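Local coordinates for protein DNA polymerase III, beta subunit (Eubacterium rectale, PDB 3T0P) that probably tethers DNA polymerases and other proteins to DNA as a ring-shaped head-to-tail dimeric sliding clamp, making replication processive, at residues Q141-I146 with T156-E161; K166-S171 with K244-L249; P347-D352 with I358-P363. All blocks are in the same frame, centred on the assembly; numbering follows the deposited sequence.

Contact 1 (Q141-I146 with T156-E161); sequences QTIFSI and TGELFE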
# COMPACT_ATOMS: atom_id res chain seq x y z
N GLN B 141 5.52 -11.19 -17.79
CA GLN B 141 6.71 -11.10 -18.63
C GLN B 141 6.52 -10.26 -19.90
O GLN B 141 7.53 -10.01 -20.59
CB GLN B 141 7.17 -12.50 -19.03
CG GLN B 141 7.81 -13.26 -17.88
CD GLN B 141 7.92 -14.73 -18.16
OE1 GLN B 141 7.33 -15.28 -19.10
NE2 GLN B 141 8.69 -15.41 -17.34
N THR B 142 5.28 -9.80 -20.19
CA THR B 142 5.02 -9.04 -21.42
C THR B 142 4.08 -7.84 -21.27
O THR B 142 4.15 -6.93 -22.10
CB THR B 142 4.40 -9.97 -22.52
OG1 THR B 142 3.19 -10.54 -22.02
CG2 THR B 142 5.32 -11.07 -22.96
N ILE B 143 3.16 -7.86 -20.31
CA ILE B 143 2.11 -6.84 -20.16
C ILE B 143 2.62 -5.39 -20.01
O ILE B 143 1.93 -4.46 -20.44
CB ILE B 143 1.11 -7.19 -19.02
CG1 ILE B 143 -0.29 -6.58 -19.28
CG2 ILE B 143 1.64 -6.85 -17.61
CD1 ILE B 143 -0.98 -7.07 -20.49
N PHE B 144 3.82 -5.20 -19.44
CA PHE B 144 4.38 -3.88 -19.19
C PHE B 144 4.66 -3.08 -20.46
O PHE B 144 4.84 -1.87 -20.35
CB PHE B 144 5.68 -4.02 -18.38
CG PHE B 144 6.78 -4.75 -19.10
CD1 PHE B 144 7.58 -4.10 -20.03
CD2 PHE B 144 6.99 -6.10 -18.88
CE1 PHE B 144 8.56 -4.78 -20.73
CE2 PHE B 144 7.98 -6.79 -19.59
CZ PHE B 144 8.78 -6.11 -20.49
N SER B 145 4.77 -3.73 -21.65
CA SER B 145 5.14 -2.97 -22.85
C SER B 145 4.01 -2.80 -23.87
O SER B 145 4.27 -2.51 -25.02
CB SER B 145 6.39 -3.56 -23.51
OG SER B 145 6.29 -4.95 -23.68
N ILE B 146 2.75 -2.86 -23.41
CA ILE B 146 1.59 -2.50 -24.23
C ILE B 146 1.52 -0.95 -24.22
O ILE B 146 2.05 -0.34 -23.29
CB ILE B 146 0.27 -3.17 -23.73
CG1 ILE B 146 -0.12 -2.66 -22.31
CG2 ILE B 146 0.35 -4.70 -23.81
CD1 ILE B 146 -1.54 -3.04 -21.82
N THR B 156 -2.56 -1.66 -27.71
CA THR B 156 -3.14 -1.76 -26.35
C THR B 156 -3.40 -3.23 -25.97
O THR B 156 -3.70 -3.51 -24.82
CB THR B 156 -4.41 -0.92 -26.20
OG1 THR B 156 -5.44 -1.48 -27.02
CG2 THR B 156 -4.19 0.53 -26.57
N GLY B 157 -3.26 -4.14 -26.93
CA GLY B 157 -3.42 -5.55 -26.65
C GLY B 157 -2.13 -6.34 -26.76
O GLY B 157 -1.06 -5.78 -26.98
N GLU B 158 -2.23 -7.66 -26.55
CA GLU B 158 -1.12 -8.59 -26.72
C GLU B 158 -1.46 -9.61 -27.77
O GLU B 158 -2.55 -10.19 -27.73
CB GLU B 158 -0.76 -9.30 -25.43
CG GLU B 158 -0.28 -8.36 -24.36
CD GLU B 158 0.71 -8.93 -23.36
OE1 GLU B 158 0.60 -10.12 -22.98
OE2 GLU B 158 1.59 -8.15 -22.94
N LEU B 159 -0.53 -9.83 -28.70
CA LEU B 159 -0.67 -10.87 -29.70
C LEU B 159 -0.48 -12.25 -29.04
O LEU B 159 0.47 -12.46 -28.29
CB LEU B 159 0.35 -10.68 -30.84
CG LEU B 159 0.35 -11.77 -31.94
CD1 LEU B 159 -0.81 -11.58 -32.90
CD2 LEU B 159 1.65 -11.77 -32.70
N PHE B 160 -1.40 -13.17 -29.33
CA PHE B 160 -1.33 -14.57 -28.92
C PHE B 160 -1.24 -15.38 -30.21
O PHE B 160 -2.16 -15.33 -31.03
CB PHE B 160 -2.54 -14.94 -28.05
CG PHE B 160 -2.30 -14.64 -26.59
CD1 PHE B 160 -2.28 -13.32 -26.13
CD2 PHE B 160 -2.10 -15.66 -25.67
CE1 PHE B 160 -2.03 -13.03 -24.79
CE2 PHE B 160 -1.87 -15.37 -24.32
CZ PHE B 160 -1.82 -14.05 -23.89
N GLU B 161 -0.10 -16.06 -30.45
CA GLU B 161 0.13 -16.82 -31.68
C GLU B 161 0.51 -18.27 -31.38
O GLU B 161 1.43 -18.53 -30.60
CB GLU B 161 1.21 -16.14 -32.50
CG GLU B 161 1.33 -16.63 -33.93
CD GLU B 161 2.41 -15.94 -34.74
OE1 GLU B 161 3.12 -15.07 -34.18
OE2 GLU B 161 2.55 -16.28 -35.93

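Contact 2 (K166-S171 with K244-L249); sequences KLRVVS and KIDQML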
# COMPACT_ATOMS: atom_id res chain seq x y z
N LYS B 166 3.84 -24.59 -30.31
CA LYS B 166 4.50 -23.37 -29.86
C LYS B 166 3.52 -22.24 -29.73
O LYS B 166 2.68 -22.02 -30.61
CB LYS B 166 5.65 -22.97 -30.81
CG LYS B 166 6.53 -24.11 -31.30
CD LYS B 166 7.86 -24.21 -30.57
CE LYS B 166 8.70 -25.35 -31.10
NZ LYS B 166 9.17 -25.14 -32.51
N LEU B 167 3.63 -21.52 -28.60
CA LEU B 167 2.84 -20.35 -28.30
C LEU B 167 3.80 -19.20 -28.20
O LEU B 167 4.86 -19.32 -27.58
CB LEU B 167 2.02 -20.52 -26.99
CG LEU B 167 1.42 -19.23 -26.36
CD1 LEU B 167 0.32 -18.60 -27.23
CD2 LEU B 167 0.87 -19.50 -24.98
N ARG B 168 3.43 -18.07 -28.79
CA ARG B 168 4.24 -16.85 -28.78
C ARG B 168 3.34 -15.72 -28.33
O ARG B 168 2.23 -15.60 -28.86
CB ARG B 168 4.84 -16.63 -30.18
CG ARG B 168 5.55 -15.32 -30.40
CD ARG B 168 6.27 -15.36 -31.73
NE ARG B 168 5.53 -14.67 -32.79
CZ ARG B 168 6.10 -14.05 -33.81
NH1 ARG B 168 7.43 -14.01 -33.92
NH2 ARG B 168 5.36 -13.44 -34.73
N VAL B 169 3.79 -14.94 -27.31
CA VAL B 169 3.06 -13.82 -26.73
C VAL B 169 3.87 -12.57 -26.99
O VAL B 169 5.07 -12.56 -26.71
CB VAL B 169 2.72 -14.04 -25.24
CG1 VAL B 169 2.02 -12.83 -24.62
CG2 VAL B 169 1.86 -15.30 -25.08
N VAL B 170 3.24 -11.55 -27.62
CA VAL B 170 3.92 -10.33 -28.06
C VAL B 170 3.17 -9.09 -27.59
O VAL B 170 1.95 -9.02 -27.72
CB VAL B 170 4.08 -10.30 -29.62
CG1 VAL B 170 4.85 -9.07 -30.11
CG2 VAL B 170 4.72 -11.56 -30.16
N SER B 171 3.92 -8.09 -27.10
CA SER B 171 3.44 -6.75 -26.80
C SER B 171 4.46 -5.74 -27.35
O SER B 171 5.65 -6.05 -27.45
CB SER B 171 3.20 -6.53 -25.33
OG SER B 171 4.40 -6.67 -24.60
N LYS B 244 3.92 -6.56 -38.47
CA LYS B 244 4.84 -7.58 -38.98
C LYS B 244 6.15 -7.36 -38.23
O LYS B 244 6.84 -6.37 -38.48
CB LYS B 244 4.99 -7.54 -40.53
CG LYS B 244 4.81 -6.19 -41.22
N ILE B 245 6.42 -8.20 -37.22
CA ILE B 245 7.58 -8.03 -36.35
C ILE B 245 8.73 -8.98 -36.68
O ILE B 245 9.86 -8.68 -36.31
CB ILE B 245 7.19 -8.10 -34.84
CG1 ILE B 245 6.45 -9.41 -34.46
CG2 ILE B 245 6.39 -6.89 -34.43
CD1 ILE B 245 7.33 -10.48 -33.83
N ASP B 246 8.44 -10.13 -37.34
CA ASP B 246 9.45 -11.14 -37.68
C ASP B 246 10.59 -10.56 -38.54
O ASP B 246 11.73 -11.03 -38.43
CB ASP B 246 8.80 -12.34 -38.37
CG ASP B 246 7.92 -13.15 -37.44
OD1 ASP B 246 8.48 -13.86 -36.56
OD2 ASP B 246 6.68 -13.07 -37.58
N GLN B 247 10.29 -9.52 -39.34
CA GLN B 247 11.24 -8.79 -40.19
C GLN B 247 12.29 -8.02 -39.37
O GLN B 247 13.43 -7.88 -39.82
CB GLN B 247 10.49 -7.80 -41.12
CG GLN B 247 9.44 -6.93 -40.42
CD GLN B 247 9.24 -5.60 -41.09
OE1 GLN B 247 9.80 -4.59 -40.68
NE2 GLN B 247 8.42 -5.57 -42.14
N MSE B 248 11.88 -7.53 -38.17
CA MSE B 248 12.70 -6.74 -37.24
C MSE B 248 13.57 -7.59 -36.33
O MSE B 248 14.43 -7.04 -35.64
CB MSE B 248 11.81 -5.87 -36.37
CG MSE B 248 11.04 -4.85 -37.15
SE MSE B 248 10.26 -3.66 -35.87
CE MSE B 248 10.50 -2.00 -36.89
N LEU B 249 13.34 -8.90 -36.31
CA LEU B 249 14.12 -9.81 -35.48
C LEU B 249 15.29 -10.33 -36.31
O LEU B 249 15.55 -11.53 -36.36
CB LEU B 249 13.23 -10.94 -34.91
CG LEU B 249 11.89 -10.51 -34.26
CD1 LEU B 249 11.02 -11.71 -33.91
CD2 LEU B 249 12.09 -9.60 -33.06

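Contact 3 (P347-D352 with I358-P363); sequences PCFIKD and IYLILP. With EDO (1,2-ethanediol), chain V.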
# COMPACT_ATOMS: atom_id res chain seq x y z
N PRO B 347 18.07 -1.21 -32.94
CA PRO B 347 17.55 -1.82 -31.70
C PRO B 347 18.57 -2.64 -30.91
O PRO B 347 19.54 -3.14 -31.47
CB PRO B 347 16.44 -2.74 -32.21
CG PRO B 347 16.07 -2.23 -33.54
CD PRO B 347 17.33 -1.70 -34.12
N CYS B 348 18.36 -2.75 -29.60
CA CYS B 348 19.15 -3.62 -28.74
C CYS B 348 18.26 -4.83 -28.42
O CYS B 348 17.07 -4.65 -28.16
CB CYS B 348 19.63 -2.91 -27.48
SG CYS B 348 20.39 -4.01 -26.25
N PHE B 349 18.82 -6.04 -28.43
CA PHE B 349 18.05 -7.23 -28.09
C PHE B 349 18.58 -7.89 -26.84
O PHE B 349 19.78 -8.12 -26.72
CB PHE B 349 18.07 -8.27 -29.22
CG PHE B 349 17.51 -7.83 -30.55
CD1 PHE B 349 18.32 -7.17 -31.47
CD2 PHE B 349 16.22 -8.18 -30.93
CE1 PHE B 349 17.81 -6.78 -32.72
CE2 PHE B 349 15.72 -7.82 -32.19
CZ PHE B 349 16.52 -7.12 -33.08
N ILE B 350 17.68 -8.21 -25.91
CA ILE B 350 17.97 -9.02 -24.75
C ILE B 350 17.43 -10.40 -25.11
O ILE B 350 16.22 -10.55 -25.33
CB ILE B 350 17.42 -8.50 -23.40
CG1 ILE B 350 17.60 -6.98 -23.23
CG2 ILE B 350 18.05 -9.31 -22.25
CD1 ILE B 350 16.93 -6.39 -21.89
N LYS B 351 18.35 -11.37 -25.30
CA LYS B 351 17.98 -12.74 -25.66
C LYS B 351 18.58 -13.72 -24.70
O LYS B 351 19.51 -13.40 -23.95
CB LYS B 351 18.44 -13.08 -27.09
CG LYS B 351 17.66 -12.40 -28.18
CD LYS B 351 17.93 -13.07 -29.53
CE LYS B 351 17.22 -12.38 -30.68
NZ LYS B 351 17.22 -13.20 -31.92
N ASP B 352 18.02 -14.92 -24.68
CA ASP B 352 18.53 -16.01 -23.85
C ASP B 352 19.01 -17.14 -24.75
O ASP B 352 18.63 -17.21 -25.93
CB ASP B 352 17.45 -16.50 -22.86
CG ASP B 352 16.32 -17.28 -23.50
OD1 ASP B 352 15.69 -16.75 -24.44
OD2 ASP B 352 16.09 -18.44 -23.08
N ILE B 358 12.66 -12.70 -26.19
CA ILE B 358 13.34 -11.63 -26.93
C ILE B 358 12.76 -10.31 -26.47
O ILE B 358 11.56 -10.09 -26.61
CB ILE B 358 13.31 -11.70 -28.48
CG1 ILE B 358 13.70 -13.08 -29.04
CG2 ILE B 358 14.22 -10.59 -29.06
CD1 ILE B 358 13.44 -13.25 -30.61
N TYR B 359 13.59 -9.46 -25.87
CA TYR B 359 13.19 -8.12 -25.48
C TYR B 359 13.96 -7.16 -26.40
O TYR B 359 15.19 -7.15 -26.40
CB TYR B 359 13.40 -7.83 -23.99
CG TYR B 359 12.50 -8.68 -23.11
CD1 TYR B 359 11.18 -8.31 -22.87
CD2 TYR B 359 12.96 -9.87 -22.57
CE1 TYR B 359 10.34 -9.13 -22.12
CE2 TYR B 359 12.13 -10.68 -21.80
CZ TYR B 359 10.81 -10.32 -21.60
OH TYR B 359 9.99 -11.13 -20.84
N LEU B 360 13.23 -6.47 -27.27
CA LEU B 360 13.79 -5.49 -28.22
C LEU B 360 13.55 -4.12 -27.63
O LEU B 360 12.43 -3.83 -27.26
CB LEU B 360 13.14 -5.64 -29.61
CG LEU B 360 13.61 -4.74 -30.76
CD1 LEU B 360 13.16 -5.30 -32.08
CD2 LEU B 360 13.03 -3.30 -30.66
N ILE B 361 14.57 -3.30 -27.49
CA ILE B 361 14.43 -1.95 -26.95
C ILE B 361 15.06 -0.99 -27.95
O ILE B 361 16.19 -1.23 -28.35
CB ILE B 361 15.05 -1.83 -25.51
CG1 ILE B 361 14.38 -2.80 -24.51
CG2 ILE B 361 15.00 -0.39 -24.99
CD1 ILE B 361 15.28 -3.25 -23.36
N LEU B 362 14.35 0.06 -28.35
CA LEU B 362 14.93 1.05 -29.25
C LEU B 362 15.77 2.02 -28.43
O LEU B 362 15.33 2.46 -27.38
CB LEU B 362 13.88 1.83 -30.07
CG LEU B 362 13.06 1.09 -31.12
CD1 LEU B 362 12.06 2.04 -31.79
CD2 LEU B 362 13.92 0.44 -32.17
N PRO B 363 16.98 2.36 -28.89
CA PRO B 363 17.79 3.31 -28.15
C PRO B 363 17.34 4.75 -28.43
O PRO B 363 16.59 5.00 -29.37
CB PRO B 363 19.20 3.06 -28.72
CG PRO B 363 18.97 2.67 -30.10
CD PRO B 363 17.66 1.93 -30.13
C1 EDO V . 21.00 -12.24 -32.03
O1 EDO V . 19.94 -11.43 -32.58
C2 EDO V . 20.61 -13.72 -32.00
O2 EDO V . 21.62 -14.50 -31.35

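Contact 1 (Q141-I146 with T156-E161)
Thr142 turns its OG1 into the space between its own backbone N and carbonyl carbon (chi1 58°), while Glu158 swings CG away from its carbonyl carbon (chi1 -63°) and runs on extended. The two torsions bring hydroxyl and carboxylate together, with OG1 of Thr142 2.8 Å from OE1 of Glu158. Val138 O also lies within hydrogen-bonding distance of this hydroxyl, so its single proton has two possible acceptors.

The other carboxylate oxygen is in a less comfortable place. Glu158 OE2 sits 3.0 Å from Thr142 O, and the nearby Ile143 N is poorly aimed at it. The approach to Thr142 O would be unfavourable for a charged carboxylate and may favour a protonated Glu158, whose proton could lie between the two oxygens; the apolar neighbours would push the same way. One of these is Ile143, whose side chain crosses that of Glu158 at about a right angle and brings CD1 3.7 Å from OE2. Ile146 acts lower down the same side chain: its CG2 rests 3.8 Å from Glu158 CG and 3.6 Å from Gly157 O. The longer branch of Ile146 extends past the start of the strand, where its CD1 lies 3.7 Å from Thr156 O. The carboxylate thus meets a threonine hydroxyl that may bond to it, while one isoleucine methyl lies against the stem and another beside the head, a case of a loop closed by one mostly buried glutamate.

In the central clamp domain this fastens the loop that leaves helix 132-140 to the beginning of strand 157-163. Glu158 also touches Val169 and Ser171 of strand 166-172. Leu200 of helix 197-206 packs on both Ile143 and Glu158, and strand 157-163 itself runs between strands 166-172 and 187-196 in the sheet.

Contact 2 (K166-S171 with K244-L249)
Arg168 reaches from a strand of the central clamp domain to Asp246, in the connection that leads into the C-terminal domain, and closes an end-on bidentate salt bridge. It illustrates how one long side chain can pin the connection between two domains' strands to the antiparallel sheet that both domains share.

The close-packed part is the guanidinium group. Its NH1 donates to Asp246 OD1 at 2.8 Å, and NH2 gives a longer bond of 3.2 Å to Asp246 OD2. Both oxygens are met on their syn side. The two flat groups are nearly parallel, 8° apart, yet stepped rather than coplanar, so each donor approaches from somewhat out of the carboxylate plane. Arg168 extends CG and CD straight out from the strand (chi1 172°) and then bends at chi3, 99°, which presents both terminal nitrogens to the acid. Over one face of the guanidinium lies the terminal methyl of Ile245, with CD1 3.5 Å from NH1 and 3.7 Å from NH2 of Arg168. The inner nitrogen, NE, forms a salt bridge with Glu161 on the adjacent strand, so the arginine is held between two acids and its rotation is probably well fixed. Ile179 and Tyr181 of strand 176-184 also touch its side chain, and a bound 1,2-ethanediol, probably from the crystallisation liquor, lies about 4 Å from it.

The side of the connection is looser. Asp246 is exposed and stands at the margin of the contact, unlike the buried arginine and Ile245. The chain makes a short turn here, Met248 N donating to Ile245 O at 3.0 Å. That turn brings Leu249 back toward the arginine, where its CD1 makes a slack, oblique approach of 4.3 Å to Arg168 NH1.

Contact 3 (P347-D352 with I358-P363)
Cys348 and Ile350 pair with Ile361 and Tyr359 across two antiparallel strands whose axes pass 4.6 Å apart at 162°, joined by four nearly straight N-H...O bonds. Cys348 and Ile361 exchange both of theirs at 2.9 Å, N to O each way; Ile350 and Tyr359 also bond in both directions, at 2.8 Å from Ile350 N to Tyr359 O.

Phe349, in the non-hydrogen-bonded pair with Leu360, lies on the face shared with Ile358. Its CG stands anti to the carbonyl carbon (chi1 -60°), and the side chain lies side by side with those of Ile358 and Leu360. Ile358 CG2 meets the ring edge 3.6 Å from CD2 of Phe349, and Leu360 CD1 sits obliquely 3.6 Å from its CE2. Pro347 continues this row, CB 3.8 Å from Leu360 CG and CG 3.7 Å from Leu362 CD2. On the other face, Ile350 CD1 touches Ile361 CD1 at 3.8 Å, and both side chains pack on Phe325 of helix 322-329. Tyr359 sends its hydroxyl away from the hairpin to Gln141 O and Arg180. Lys351 lies along Ile358 and binds a 1,2-ethanediol weakly.

Asp352 accepts from the backbone N of Lys356 and Phe357, bracing the turn. The whole is a beta hairpin, one that completes the C-terminal clamp domain and continues its sheet into the central domain.

Overall arrangement
From the N terminus, the three contacts follow one another without nesting or crossing. Contact 1 closes the short loop between a helix and the first strand of the central domain's part of the sheet. Contact 2 closes a long loop, tying strand 166-172 to the loop between strands 231-236 and 255-260. Contact 3 closes the final hairpin. They still meet in space: Ser171 probably bonds to Thr142 O and Ser145, joining contacts 1 and 2; the Phe144 ring packs on Tyr359, joining 1 and 3; and the Phe349 ring packs against the Met248 carbonyl and Leu249, joining 2 and 3. Together they knit the central and C-terminal domains around one continuous antiparallel sheet.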